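Local coordinates for protein acetamidase (Bacillus halodurans, PDB 2II1) that binds calcium ions and, as a member of the acetamidase/formamidase family, probably hydrolyses carbon-nitrogen bonds in linear amides, at residues T43-A48 and T107-P112; R71-E76 and V209-M214; Q129-V134 and D182-M187; L156-I161 and Y272-V277; V167-E172 and P216-K221. All coordinates share one frame; numbering follows the deposited sequence.

In the fold
Contacts 2 and 5 lie side by side, centres 8 Å apart, in the large mixed sheet where strands 201-210, 74-84, 166-170 and 219-221 are neighbours in that order. Contacts 3 and 4, centres 10 Å apart, meet at the calcium pair, with Asp182 and Asp157 both binding one ion. Contact 4 also touches contact 5 through Leu220, so the sheet packs against the loop that carries Asp157. Contact 1 closes first along the chain and stands about 42 Å from contact 2, centre to centre, on the four-stranded antiparallel sheet. Contact 3 is nested within contact 2 along the chain, and contact 5 within contact 4. Contacts 1, 3 and 4 reach the second subunit.

Contact 1: T43-A48 and T107-P112; sequences TNEEQA and TTKLFP
Glu45 and Thr108 bring a type I beta turn, Asn44 to Gln47, against strand 107-114 of the small antiparallel sheet. The turn lies at the surface, in the long loop between strands 28-34 and 60-67.

Two hydrogen bonds cross. Glu45 stretches its side chain beyond CG along the strand and takes the backbone N-H of Leu110 on OE2 at 2.7 Å, nearly straight at 174° and on the lone pair turned away from the other carboxylate oxygen. At the other end of the turn, Thr108 OG1 donates to Gln47 O at 2.9 Å, almost in line with the carbonyl bond. With OG1 anti to the carbonyl carbon (chi1 -62°), the Thr108 hydroxyl faces Gln47 while CG2 is turned toward Asn44 O. A valine in place of Thr108 would probably leave Gln47 O without this donor and the end of the turn less firmly tied to the strand.

Inside the loop, the Gln47 amide reaches back: its OE1 accepts from both N and OG1 of Thr43, and NE2 is bonded to Gln41 O, so both its polar atoms are gripped.

The apolar part is small. Leu110 lies along the aliphatic part of Glu45, its CG 3.8 Å from Glu45 CG, and rests on Val89 and Gln87 of strand 87-92. Lys109 leaves the strand facing away from the turn, though its CG passes 3.6 Å from Glu45 OE2; NZ is bonded to Tyr120 O. A water lies 2.7 Å from Glu45 OE2 and within reach of Leu110 O, and accepts from Lys109 NZ at 2.8 Å.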
# COMPACT_ATOMS: atom_id res chain seq x y z
N THR A 43 -4.53 18.09 26.22
CA THR A 43 -5.95 18.47 26.28
C THR A 43 -6.25 19.84 25.65
O THR A 43 -7.41 20.28 25.61
CB THR A 43 -6.36 18.58 27.75
OG1 THR A 43 -5.54 19.57 28.37
CG2 THR A 43 -6.17 17.23 28.48
N ASN A 44 -5.22 20.51 25.16
CA ASN A 44 -5.28 21.91 24.72
C ASN A 44 -4.31 22.15 23.55
O ASN A 44 -3.21 21.61 23.54
CB ASN A 44 -5.00 22.81 25.93
CG ASN A 44 -4.08 23.98 25.63
OD1 ASN A 44 -2.89 23.92 25.92
ND2 ASN A 44 -4.64 25.05 25.06
N GLU A 45 -4.71 22.98 22.58
CA GLU A 45 -3.96 23.14 21.31
C GLU A 45 -2.67 24.00 21.40
O GLU A 45 -1.87 24.04 20.45
CB GLU A 45 -4.89 23.69 20.22
CG GLU A 45 -6.00 22.71 19.75
CD GLU A 45 -6.71 23.19 18.48
OE1 GLU A 45 -6.70 24.42 18.23
OE2 GLU A 45 -7.29 22.36 17.74
N GLU A 46 -2.46 24.68 22.52
CA GLU A 46 -1.19 25.39 22.77
C GLU A 46 -0.17 24.54 23.57
O GLU A 46 0.91 25.02 23.92
CB GLU A 46 -1.45 26.75 23.44
CG GLU A 46 -1.75 27.87 22.44
CD GLU A 46 -0.52 28.31 21.64
OE1 GLU A 46 0.49 28.67 22.28
OE2 GLU A 46 -0.54 28.29 20.39
N GLN A 47 -0.52 23.27 23.84
CA GLN A 47 0.42 22.35 24.48
C GLN A 47 1.34 21.80 23.42
O GLN A 47 0.88 21.33 22.40
CB GLN A 47 -0.28 21.17 25.16
CG GLN A 47 -0.73 21.43 26.56
CD GLN A 47 -1.41 20.22 27.14
OE1 GLN A 47 -2.63 20.13 27.14
NE2 GLN A 47 -0.61 19.26 27.62
N ALA A 48 2.64 21.88 23.67
CA ALA A 48 3.61 21.27 22.77
C ALA A 48 3.81 19.79 23.13
O ALA A 48 3.85 19.43 24.32
CB ALA A 48 4.94 22.02 22.84
N THR A 107 2.89 21.81 15.94
CA THR A 107 1.48 22.13 15.82
C THR A 107 0.68 21.03 16.51
O THR A 107 0.99 19.87 16.34
CB THR A 107 1.09 22.20 14.35
OG1 THR A 107 1.85 23.25 13.73
CG2 THR A 107 -0.41 22.44 14.18
N THR A 108 -0.30 21.41 17.33
CA THR A 108 -1.23 20.47 17.98
C THR A 108 -2.65 20.84 17.59
O THR A 108 -3.03 22.00 17.61
CB THR A 108 -1.12 20.53 19.49
OG1 THR A 108 0.19 20.14 19.88
CG2 THR A 108 -2.14 19.57 20.15
N LYS A 109 -3.45 19.85 17.24
CA LYS A 109 -4.80 20.14 16.83
C LYS A 109 -5.79 19.12 17.40
O LYS A 109 -5.52 17.90 17.42
CB LYS A 109 -4.87 20.20 15.31
CG LYS A 109 -6.22 20.58 14.74
CD LYS A 109 -6.26 20.27 13.25
CE LYS A 109 -7.66 20.39 12.70
NZ LYS A 109 -8.29 21.73 12.98
N LEU A 110 -6.94 19.65 17.83
CA LEU A 110 -8.02 18.87 18.44
C LEU A 110 -9.16 18.63 17.45
O LEU A 110 -9.54 19.51 16.67
CB LEU A 110 -8.52 19.54 19.75
CG LEU A 110 -7.55 19.43 20.96
CD1 LEU A 110 -8.01 20.22 22.19
CD2 LEU A 110 -7.37 17.99 21.34
N PHE A 111 -9.69 17.41 17.47
CA PHE A 111 -10.71 16.98 16.53
C PHE A 111 -11.90 16.52 17.33
O PHE A 111 -11.88 15.43 17.90
CB PHE A 111 -10.22 15.81 15.65
CG PHE A 111 -9.09 16.17 14.77
CD1 PHE A 111 -7.80 16.29 15.29
CD2 PHE A 111 -9.29 16.43 13.42
CE1 PHE A 111 -6.73 16.66 14.50
CE2 PHE A 111 -8.22 16.79 12.61
CZ PHE A 111 -6.93 16.92 13.15
N PRO A 112 -12.93 17.35 17.39
CA PRO A 112 -14.24 16.88 17.88
C PRO A 112 -14.78 15.69 17.07
O PRO A 112 -14.68 15.67 15.82
CB PRO A 112 -15.16 18.08 17.72
CG PRO A 112 -14.33 19.23 17.24
CD PRO A 112 -12.92 18.78 17.02
O HOH W 1 -8.97 22.17 15.66

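Contact 2: R71-E76 and V209-M214; sequences RGDMLE and VKKERM
Met74, a selenomethionine, pairs with Lys210 through two backbone hydrogen bonds, Met74 N to Lys210 O and Lys210 N to Met74 O, each 2.9 Å. Its CG and Lys210 CB emerge on the same face and touch at 3.9 Å. Chi1 of 46° sets Met74 CG between N and the carbonyl carbon, and the methyl CE comes back over Glu212 O and Lys210 CB, 4.0 Å from each. The bent Lys210 chain runs past Glu76, its CG 3.9 Å from Glu76 CB; the Glu76 carboxylate itself is bonded to Asn208.

Asp73 lies just beyond the paired strands. Its carboxylate appears to form a salt bridge with Lys211, but OD2 is too crowded for the details to be trusted. Arg213 grips Asp73 O side-on, NH2 at 2.9 Å and NE at 3.2 Å, with that oxygen at the edge of the guanidinium, while NH1 makes a salt bridge to Glu172. A leucine in place of Arg213 would probably cost Asp73 O both donors and leave Glu172 without its mate.

Strands 74-84 and 201-210 form an antiparallel pair in the large mixed sheet, tied off where the second strand ends by side chains of the following loop.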
# COMPACT_ATOMS: atom_id res chain seq x y z
N ARG A 71 2.75 -21.70 25.17
CA ARG A 71 3.78 -21.49 24.15
C ARG A 71 3.52 -22.31 22.89
O ARG A 71 3.33 -23.52 22.98
CB ARG A 71 5.16 -21.91 24.67
CG ARG A 71 5.81 -20.93 25.59
CD ARG A 71 6.93 -21.56 26.43
NE ARG A 71 7.79 -20.52 27.01
CZ ARG A 71 7.54 -19.84 28.14
NH1 ARG A 71 6.45 -20.09 28.88
NH2 ARG A 71 8.40 -18.91 28.54
N GLY A 72 3.52 -21.66 21.73
CA GLY A 72 3.23 -22.31 20.44
C GLY A 72 1.81 -22.16 19.90
O GLY A 72 1.59 -22.37 18.71
N ASP A 73 0.86 -21.80 20.76
CA ASP A 73 -0.53 -21.52 20.37
C ASP A 73 -0.55 -20.14 19.69
O ASP A 73 0.46 -19.45 19.61
CB ASP A 73 -1.48 -21.51 21.59
CG ASP A 73 -1.59 -22.88 22.30
OD1 ASP A 73 -0.94 -23.86 21.88
OD2 ASP A 73 -2.32 -22.99 23.31
N MSE A 74 -1.72 -19.77 19.20
CA MSE A 74 -1.99 -18.41 18.79
C MSE A 74 -3.28 -17.94 19.42
O MSE A 74 -4.11 -18.76 19.86
CB MSE A 74 -1.99 -18.25 17.26
CG MSE A 74 -2.73 -19.27 16.45
SE MSE A 74 -2.98 -18.61 14.58
CE MSE A 74 -4.70 -19.52 14.19
N LEU A 75 -3.43 -16.62 19.53
CA LEU A 75 -4.72 -16.07 19.94
C LEU A 75 -5.48 -15.71 18.69
O LEU A 75 -4.90 -15.17 17.73
CB LEU A 75 -4.57 -14.83 20.80
CG LEU A 75 -4.01 -15.02 22.21
CD1 LEU A 75 -3.99 -13.68 22.87
CD2 LEU A 75 -4.81 -16.04 23.04
N GLU A 76 -6.76 -16.02 18.72
CA GLU A 76 -7.72 -15.58 17.71
C GLU A 76 -8.61 -14.52 18.35
O GLU A 76 -9.39 -14.82 19.25
CB GLU A 76 -8.54 -16.76 17.20
CG GLU A 76 -9.62 -16.35 16.22
CD GLU A 76 -10.49 -17.51 15.82
OE1 GLU A 76 -11.38 -17.87 16.61
OE2 GLU A 76 -10.29 -18.05 14.73
N VAL A 209 -8.30 -19.27 22.07
CA VAL A 209 -6.99 -19.91 22.05
C VAL A 209 -7.04 -20.93 20.94
O VAL A 209 -8.01 -21.71 20.84
CB VAL A 209 -6.64 -20.57 23.38
CG1 VAL A 209 -5.37 -21.42 23.24
CG2 VAL A 209 -6.47 -19.53 24.45
N LYS A 210 -6.06 -20.88 20.05
CA LYS A 210 -5.93 -21.83 18.96
C LYS A 210 -4.65 -22.60 19.20
O LYS A 210 -3.59 -22.01 19.40
CB LYS A 210 -5.93 -21.15 17.58
CG LYS A 210 -7.23 -20.46 17.20
CD LYS A 210 -8.40 -21.44 17.03
CE LYS A 210 -9.64 -20.95 17.78
NZ LYS A 210 -10.42 -22.07 18.41
N LYS A 211 -4.76 -23.92 19.18
CA LYS A 211 -3.67 -24.79 19.57
C LYS A 211 -2.69 -25.08 18.44
O LYS A 211 -1.58 -25.52 18.70
CB LYS A 211 -4.22 -26.07 20.18
CG LYS A 211 -4.85 -25.80 21.53
CD LYS A 211 -3.76 -25.74 22.60
CE LYS A 211 -4.19 -25.05 23.88
NZ LYS A 211 -2.99 -24.87 24.77
N GLU A 212 -3.09 -24.82 17.20
CA GLU A 212 -2.16 -24.95 16.10
C GLU A 212 -1.97 -23.61 15.44
O GLU A 212 -2.93 -22.95 15.04
CB GLU A 212 -2.61 -25.98 15.06
CG GLU A 212 -1.40 -26.63 14.35
CD GLU A 212 -1.64 -26.88 12.87
OE1 GLU A 212 -2.69 -27.46 12.53
OE2 GLU A 212 -0.76 -26.49 12.06
N ARG A 213 -0.70 -23.23 15.32
CA ARG A 213 -0.31 -22.02 14.66
C ARG A 213 -0.21 -22.24 13.16
O ARG A 213 0.84 -22.61 12.64
CB ARG A 213 1.00 -21.55 15.23
CG ARG A 213 1.22 -20.13 15.00
CD ARG A 213 2.51 -19.70 15.59
NE ARG A 213 2.44 -19.61 17.04
CZ ARG A 213 3.45 -19.23 17.80
NH1 ARG A 213 4.58 -18.87 17.25
NH2 ARG A 213 3.32 -19.18 19.12
N MSE A 214 -1.29 -21.96 12.46
CA MSE A 214 -1.45 -22.31 11.04
C MSE A 214 -0.76 -21.39 10.02
O MSE A 214 -0.46 -21.81 8.90
CB MSE A 214 -2.95 -22.33 10.73
CG MSE A 214 -3.34 -23.21 9.58
SE MSE A 214 -5.03 -22.60 8.85
CE MSE A 214 -5.90 -21.96 10.58

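Contact 3: Q129-V134 and D182-M187; sequences QPMIGV and DLHAAM. With CA (calcium ion), chain F; CA (calcium ion), chain E.
Met131 and His184 exchange two backbone hydrogen bonds, pairing strand 131-136 antiparallel with strand 176-184. Gln129 N to Ala185 O, 2.7 Å, continues the ladder beyond the strands, and at the other end Gly133 N approaches Asp182 O from above its carbonyl plane. A side chain on Gly133 would run into Asp182 OD2.

Asp182 OD1 and His184 NE2 each bind one calcium ion at 2.1 Å, and Asp182 OD2 binds a second at 2.4 Å. The Asp182 carboxylate thus bridges the two ions, as does one water; Glu198 completes the protein ligands of the first, Asn155 and Asp157 those of the second. With CG anti to the backbone N (chi1 -173°), the carboxylate reaches out past Val134, whose CG2 rests on Asp182 CB at 3.6 Å.

Farther out, the selenium of selenomethionine Met131 lies at the edge of the His184 ring, 3.6 Å from ND1. The Met131 side chain stands roughly perpendicular to that of Met187, its SE 3.7 Å from Met187 CB. On the other face, Ile132 and Leu183 lie side by side, CG1 to CD2 3.8 Å, packed against Ile82 and Val203.

Buried ND1 of His184 has no polar partner in the model; the NE2-calcium bond, rather than a hydrogen bond at ND1, probably does most to set the ring's orientation. The calcium charges probably keep the Asp182 carboxylate strongly polarised toward both ions.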
# COMPACT_ATOMS: atom_id res chain seq x y z
N GLN A 129 -13.55 6.20 11.72
CA GLN A 129 -13.08 4.83 11.42
C GLN A 129 -12.19 4.33 12.56
O GLN A 129 -10.94 4.40 12.50
CB GLN A 129 -12.37 4.79 10.06
CG GLN A 129 -13.38 4.95 8.95
CD GLN A 129 -12.77 5.08 7.59
OE1 GLN A 129 -11.65 5.57 7.44
NE2 GLN A 129 -13.51 4.65 6.58
N PRO A 130 -12.84 3.85 13.63
CA PRO A 130 -12.11 3.45 14.82
C PRO A 130 -11.25 2.24 14.55
O PRO A 130 -11.71 1.30 13.92
CB PRO A 130 -13.21 3.14 15.84
CG PRO A 130 -14.46 2.94 15.06
CD PRO A 130 -14.31 3.73 13.81
N MSE A 131 -10.02 2.28 15.02
CA MSE A 131 -9.08 1.19 14.87
C MSE A 131 -8.19 1.09 16.11
O MSE A 131 -8.11 2.04 16.90
CB MSE A 131 -8.23 1.41 13.62
CG MSE A 131 -7.65 2.81 13.55
SE MSE A 131 -5.98 3.00 12.53
CE MSE A 131 -4.67 1.79 13.56
N ILE A 132 -7.53 -0.05 16.29
CA ILE A 132 -6.56 -0.24 17.35
C ILE A 132 -5.10 -0.19 16.81
O ILE A 132 -4.71 -1.01 15.96
CB ILE A 132 -6.73 -1.65 18.01
CG1 ILE A 132 -8.14 -1.88 18.49
CG2 ILE A 132 -5.80 -1.80 19.19
CD1 ILE A 132 -8.42 -3.36 18.72
N GLY A 133 -4.29 0.70 17.36
CA GLY A 133 -2.93 0.88 16.88
C GLY A 133 -1.90 -0.06 17.50
O GLY A 133 -0.95 -0.48 16.84
N VAL A 134 -2.05 -0.32 18.79
CA VAL A 134 -1.14 -1.14 19.57
C VAL A 134 -1.93 -2.31 20.10
O VAL A 134 -2.85 -2.13 20.90
CB VAL A 134 -0.52 -0.36 20.77
CG1 VAL A 134 0.13 -1.32 21.75
CG2 VAL A 134 0.48 0.66 20.27
N ASP A 182 -3.81 2.68 22.08
CA ASP A 182 -3.53 3.51 20.93
C ASP A 182 -4.61 3.45 19.88
O ASP A 182 -4.34 3.13 18.71
CB ASP A 182 -2.19 3.12 20.32
CG ASP A 182 -1.75 4.06 19.23
OD1 ASP A 182 -1.94 5.27 19.41
OD2 ASP A 182 -1.20 3.61 18.19
N LEU A 183 -5.83 3.80 20.29
CA LEU A 183 -6.98 3.85 19.41
C LEU A 183 -6.92 5.12 18.56
O LEU A 183 -6.36 6.13 19.01
CB LEU A 183 -8.27 3.83 20.23
CG LEU A 183 -8.51 2.69 21.21
CD1 LEU A 183 -9.95 2.76 21.76
CD2 LEU A 183 -8.25 1.32 20.57
N HIS A 184 -7.46 5.04 17.34
CA HIS A 184 -7.57 6.19 16.43
C HIS A 184 -8.98 6.28 15.92
O HIS A 184 -9.65 5.27 15.72
CB HIS A 184 -6.65 6.11 15.23
CG HIS A 184 -5.21 5.97 15.59
ND1 HIS A 184 -4.33 5.18 14.88
CD2 HIS A 184 -4.50 6.49 16.62
CE1 HIS A 184 -3.14 5.24 15.43
NE2 HIS A 184 -3.21 6.02 16.50
N ALA A 185 -9.40 7.52 15.71
CA ALA A 185 -10.70 7.84 15.17
C ALA A 185 -10.60 7.87 13.63
O ALA A 185 -11.61 7.71 12.92
CB ALA A 185 -11.14 9.18 15.74
N ALA A 186 -9.38 8.05 13.13
CA ALA A 186 -9.11 8.02 11.72
C ALA A 186 -7.63 7.91 11.53
O ALA A 186 -6.86 8.40 12.36
CB ALA A 186 -9.63 9.28 11.06
N MSE A 187 -7.23 7.28 10.42
CA MSE A 187 -5.82 7.12 10.04
C MSE A 187 -5.77 6.45 8.67
O MSE A 187 -6.52 5.52 8.40
CB MSE A 187 -5.07 6.22 11.03
CG MSE A 187 -3.55 6.37 10.97
SE MSE A 187 -2.67 4.75 11.59
CE MSE A 187 -2.84 3.60 10.00
CA CA F . -1.61 6.56 17.79
CA CA E . 0.89 3.98 17.00
O HOH W 2 -9.45 6.46 8.61
O HOH W 3 -8.56 5.58 6.30
O HOH W 4 2.91 5.06 16.54
O HOH W 5 -0.09 6.20 16.60

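Contact 4: L156-I161 and Y272-V277; sequences LDTKDI and YVSQIV. With CA (calcium ion), chain E.
Asp157 and Gln275 meet through the carbons behind their flat ends, Asp157 CB lying 3.8 Å from Gln275 CB, while the carboxylate and amide turn to other partners. The carboxylate binds calcium by both oxygens, OD1 at 2.5 Å and OD2 at 2.4 Å, so the ion sits at the oxygen end of the group. OD2 also accepts from Asn278 ND2, and Asp182 and Asn155 share the metal. The Gln275 amide is fixed from both ends: OE1 accepts from Val277 N, which lies nearly in line with the C=O bond though its N-H is bent (136°), and from Asn278 N, while NE2 donates to Leu280 O and Thr282 OG1. Chi1 of 56° and chi2 of 81° fold this side chain, bringing CG to 3.6 Å from Leu156 O.

The polar link between the segments is a hydrogen bond between two hydroxyls, Thr158 OG1 and Ser274 OG, 2.6 Å apart. A water joins the backbones, accepting from Lys159 N and lying within hydrogen-bonding distance of Ser274 O.

The loop 156-161 closes with a type I turn from Thr158 to Ile161. Strand 270-275, outermost in the large sheet within this chain, has a classic beta bulge where Ser274 and Gln275 face Thr282 of strand 281-288. Leu220 of strand 219-221 packs on Thr158, and Tyr272 and Val273 meet their counterparts in the second subunit.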
# COMPACT_ATOMS: atom_id res chain seq x y z
N LEU A 156 1.62 -1.59 15.55
CA LEU A 156 1.42 -2.04 14.16
C LEU A 156 0.81 -0.94 13.29
O LEU A 156 0.99 -0.95 12.07
CB LEU A 156 0.49 -3.28 14.12
CG LEU A 156 1.01 -4.62 14.68
CD1 LEU A 156 -0.00 -5.75 14.67
CD2 LEU A 156 2.26 -5.09 13.93
N ASP A 157 0.07 -0.02 13.93
CA ASP A 157 -0.71 1.00 13.23
C ASP A 157 -1.28 0.54 11.89
O ASP A 157 -1.01 1.11 10.83
CB ASP A 157 0.10 2.30 13.13
CG ASP A 157 0.35 2.92 14.49
OD1 ASP A 157 -0.50 2.75 15.39
OD2 ASP A 157 1.39 3.59 14.67
N THR A 158 -2.12 -0.50 11.98
CA THR A 158 -2.74 -1.15 10.82
C THR A 158 -4.23 -0.84 10.88
O THR A 158 -4.93 -1.22 11.84
CB THR A 158 -2.42 -2.69 10.85
OG1 THR A 158 -1.02 -2.86 10.63
CG2 THR A 158 -3.17 -3.49 9.79
N LYS A 159 -4.71 -0.12 9.87
CA LYS A 159 -6.07 0.40 9.86
C LYS A 159 -7.14 -0.67 9.66
O LYS A 159 -8.32 -0.44 9.91
CB LYS A 159 -6.23 1.56 8.83
CG LYS A 159 -6.43 1.14 7.37
CD LYS A 159 -6.66 2.35 6.47
CE LYS A 159 -6.83 1.90 5.03
NZ LYS A 159 -7.14 2.99 4.07
N ASP A 160 -6.72 -1.85 9.23
CA ASP A 160 -7.65 -2.98 9.09
C ASP A 160 -7.94 -3.65 10.43
O ASP A 160 -8.84 -4.50 10.53
CB ASP A 160 -7.12 -3.98 8.06
CG ASP A 160 -7.24 -3.46 6.63
OD1 ASP A 160 -8.33 -3.02 6.26
OD2 ASP A 160 -6.24 -3.46 5.88
N ILE A 161 -7.21 -3.27 11.47
CA ILE A 161 -7.51 -3.72 12.84
C ILE A 161 -8.61 -2.84 13.41
O ILE A 161 -8.36 -1.86 14.11
CB ILE A 161 -6.25 -3.76 13.73
CG1 ILE A 161 -5.17 -4.64 13.09
CG2 ILE A 161 -6.56 -4.32 15.14
CD1 ILE A 161 -3.95 -4.87 14.00
N TYR A 272 0.33 -3.90 0.89
CA TYR A 272 -0.05 -2.63 1.49
C TYR A 272 0.91 -2.23 2.60
O TYR A 272 1.60 -3.05 3.20
CB TYR A 272 -1.44 -2.73 2.13
CG TYR A 272 -2.60 -2.96 1.17
CD1 TYR A 272 -2.91 -2.02 0.17
CD2 TYR A 272 -3.40 -4.09 1.27
CE1 TYR A 272 -3.96 -2.21 -0.70
CE2 TYR A 272 -4.48 -4.28 0.41
CZ TYR A 272 -4.75 -3.34 -0.57
OH TYR A 272 -5.80 -3.53 -1.41
N VAL A 273 0.89 -0.93 2.87
CA VAL A 273 1.70 -0.27 3.87
C VAL A 273 0.82 0.04 5.08
O VAL A 273 -0.27 0.59 4.92
CB VAL A 273 2.26 1.06 3.30
CG1 VAL A 273 2.72 1.99 4.40
CG2 VAL A 273 3.37 0.80 2.26
N SER A 274 1.29 -0.31 6.27
CA SER A 274 0.56 -0.01 7.49
C SER A 274 0.96 1.35 8.02
O SER A 274 0.12 2.22 8.17
CB SER A 274 0.76 -1.08 8.58
OG SER A 274 0.02 -2.26 8.27
N GLN A 275 2.25 1.50 8.33
CA GLN A 275 2.80 2.74 8.88
C GLN A 275 4.25 2.79 8.48
O GLN A 275 4.87 1.73 8.38
CB GLN A 275 2.68 2.77 10.42
CG GLN A 275 3.32 1.59 11.20
CD GLN A 275 4.84 1.73 11.40
OE1 GLN A 275 5.40 2.82 11.24
NE2 GLN A 275 5.50 0.61 11.73
N ILE A 276 4.80 4.00 8.30
CA ILE A 276 6.25 4.17 8.02
C ILE A 276 6.99 5.04 9.02
O ILE A 276 8.12 5.54 8.74
CB ILE A 276 6.49 4.69 6.57
CG1 ILE A 276 5.90 6.09 6.36
CG2 ILE A 276 5.88 3.75 5.57
CD1 ILE A 276 6.35 6.76 5.08
N VAL A 277 6.40 5.22 10.20
CA VAL A 277 6.87 6.25 11.15
C VAL A 277 7.41 5.72 12.48
O VAL A 277 7.98 6.49 13.24
CB VAL A 277 5.75 7.29 11.43
CG1 VAL A 277 5.39 8.02 10.16
CG2 VAL A 277 4.55 6.61 12.03
CA CA E . 0.89 3.98 17.00
O HOH W 6 -2.66 1.11 8.03
O HOH W 4 2.91 5.06 16.54
O HOH W 5 -0.09 6.20 16.60

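Contact 5: V167-E172 and P216-K221; sequences VYLPVE and PLPALK
Tyr168 and Leu217 pack together where strands 166-170 and 219-221 run antiparallel in the large mixed sheet, their short axes 4.7 Å apart. Leu217 spreads its two methyls over the neighbouring strand: CD2 touches Tyr168 CB at 3.7 Å, and CD1 sits against Pro170, 3.4 Å from its N. The Leu217 and Pro170 side chains pass one another, pointing opposite ways.

The Tyr168 ring turns an edge to the other strand, with the Ala219 carbonyl carbon close to its plane. Chi1 of -56° puts CG anti to the carbonyl carbon, and the ring runs edge on alongside Leu220 until its hydroxyl comes beside Lys221. Phe215 meets this ring edge-to-face, and Met74 packs on it from strand 74-84. On the other face of the sheet, Leu169 CD2 lies across the Pro218 ring, 3.8 Å from CB; a cis peptide precedes that proline, bending the chain as it enters strand 219-221.

Two backbone hydrogen bonds join Tyr168 to Ala219, with Tyr168 N giving to Ala219 O at 2.7 Å and Ala219 N returning to Tyr168 O at 3.1 Å. Beyond this pair, Lys221, its chain kinked at the third torsion, brings its CE to 3.3 Å from Tyr168 OH.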
# COMPACT_ATOMS: atom_id res chain seq x y z
N VAL A 167 -7.97 -10.74 14.57
CA VAL A 167 -6.54 -10.55 14.65
C VAL A 167 -5.94 -11.85 15.17
O VAL A 167 -6.49 -12.46 16.08
CB VAL A 167 -6.18 -9.45 15.68
CG1 VAL A 167 -4.66 -9.17 15.65
CG2 VAL A 167 -6.94 -8.20 15.39
N TYR A 168 -4.82 -12.26 14.61
CA TYR A 168 -4.09 -13.43 15.13
C TYR A 168 -2.69 -13.06 15.62
O TYR A 168 -1.91 -12.55 14.85
CB TYR A 168 -3.98 -14.51 14.05
CG TYR A 168 -5.30 -14.95 13.45
CD1 TYR A 168 -5.84 -14.29 12.35
CD2 TYR A 168 -5.98 -16.05 13.95
CE1 TYR A 168 -7.05 -14.69 11.78
CE2 TYR A 168 -7.20 -16.46 13.39
CZ TYR A 168 -7.72 -15.77 12.30
OH TYR A 168 -8.90 -16.16 11.73
N LEU A 169 -2.40 -13.31 16.92
CA LEU A 169 -1.08 -13.05 17.55
C LEU A 169 -0.47 -14.33 18.13
O LEU A 169 -1.21 -15.24 18.47
CB LEU A 169 -1.22 -12.03 18.68
CG LEU A 169 -1.62 -10.62 18.28
CD1 LEU A 169 -1.84 -9.79 19.54
CD2 LEU A 169 -0.55 -10.02 17.34
N PRO A 170 0.88 -14.39 18.26
CA PRO A 170 1.51 -15.58 18.82
C PRO A 170 1.32 -15.65 20.33
O PRO A 170 1.21 -14.62 21.01
CB PRO A 170 2.98 -15.39 18.46
CG PRO A 170 3.13 -13.91 18.47
CD PRO A 170 1.88 -13.36 17.93
N VAL A 171 1.26 -16.87 20.85
CA VAL A 171 1.44 -17.11 22.27
C VAL A 171 2.86 -17.64 22.42
O VAL A 171 3.16 -18.76 21.98
CB VAL A 171 0.45 -18.17 22.79
CG1 VAL A 171 0.75 -18.57 24.28
CG2 VAL A 171 -0.94 -17.64 22.67
N GLU A 172 3.74 -16.83 23.01
CA GLU A 172 5.14 -17.19 23.19
C GLU A 172 5.50 -17.42 24.66
O GLU A 172 6.54 -17.99 24.94
CB GLU A 172 6.04 -16.13 22.58
CG GLU A 172 5.87 -15.92 21.08
CD GLU A 172 6.18 -17.17 20.24
OE1 GLU A 172 6.78 -18.13 20.76
OE2 GLU A 172 5.84 -17.18 19.05
N PRO A 216 2.02 -17.59 9.53
CA PRO A 216 2.95 -16.66 10.17
C PRO A 216 2.18 -15.48 10.74
O PRO A 216 1.18 -15.06 10.17
CB PRO A 216 3.87 -16.22 9.03
CG PRO A 216 3.60 -17.18 7.92
CD PRO A 216 2.19 -17.57 8.07
N LEU A 217 2.65 -14.98 11.88
CA LEU A 217 1.91 -14.01 12.66
C LEU A 217 2.78 -12.72 12.76
O LEU A 217 3.98 -12.81 12.65
CB LEU A 217 1.66 -14.60 14.05
CG LEU A 217 0.85 -15.88 14.14
CD1 LEU A 217 0.72 -16.41 15.59
CD2 LEU A 217 -0.50 -15.57 13.60
N PRO A 218 2.18 -11.54 13.01
CA PRO A 218 0.75 -11.34 13.14
C PRO A 218 0.01 -11.50 11.85
O PRO A 218 0.60 -11.42 10.76
CB PRO A 218 0.64 -9.90 13.69
CG PRO A 218 2.03 -9.60 14.25
CD PRO A 218 2.92 -10.30 13.30
N ALA A 219 -1.31 -11.69 11.95
CA ALA A 219 -2.12 -11.76 10.77
C ALA A 219 -3.52 -11.32 11.07
O ALA A 219 -3.96 -11.26 12.23
CB ALA A 219 -2.11 -13.18 10.19
N LEU A 220 -4.26 -11.04 10.02
CA LEU A 220 -5.64 -10.68 10.20
C LEU A 220 -6.54 -11.14 9.07
O LEU A 220 -6.11 -11.33 7.94
CB LEU A 220 -5.74 -9.15 10.47
CG LEU A 220 -5.45 -8.13 9.39
CD1 LEU A 220 -6.73 -8.11 8.49
CD2 LEU A 220 -5.19 -6.75 10.02
N LYS A 221 -7.82 -11.27 9.40
CA LYS A 221 -8.89 -11.57 8.44
C LYS A 221 -10.01 -10.57 8.67
O LYS A 221 -10.39 -10.33 9.82
CB LYS A 221 -9.33 -13.01 8.62
CG LYS A 221 -10.74 -13.36 8.18
CD LYS A 221 -11.01 -14.84 8.28
CE LYS A 221 -11.31 -15.29 9.71
NZ LYS A 221 -12.24 -16.48 9.74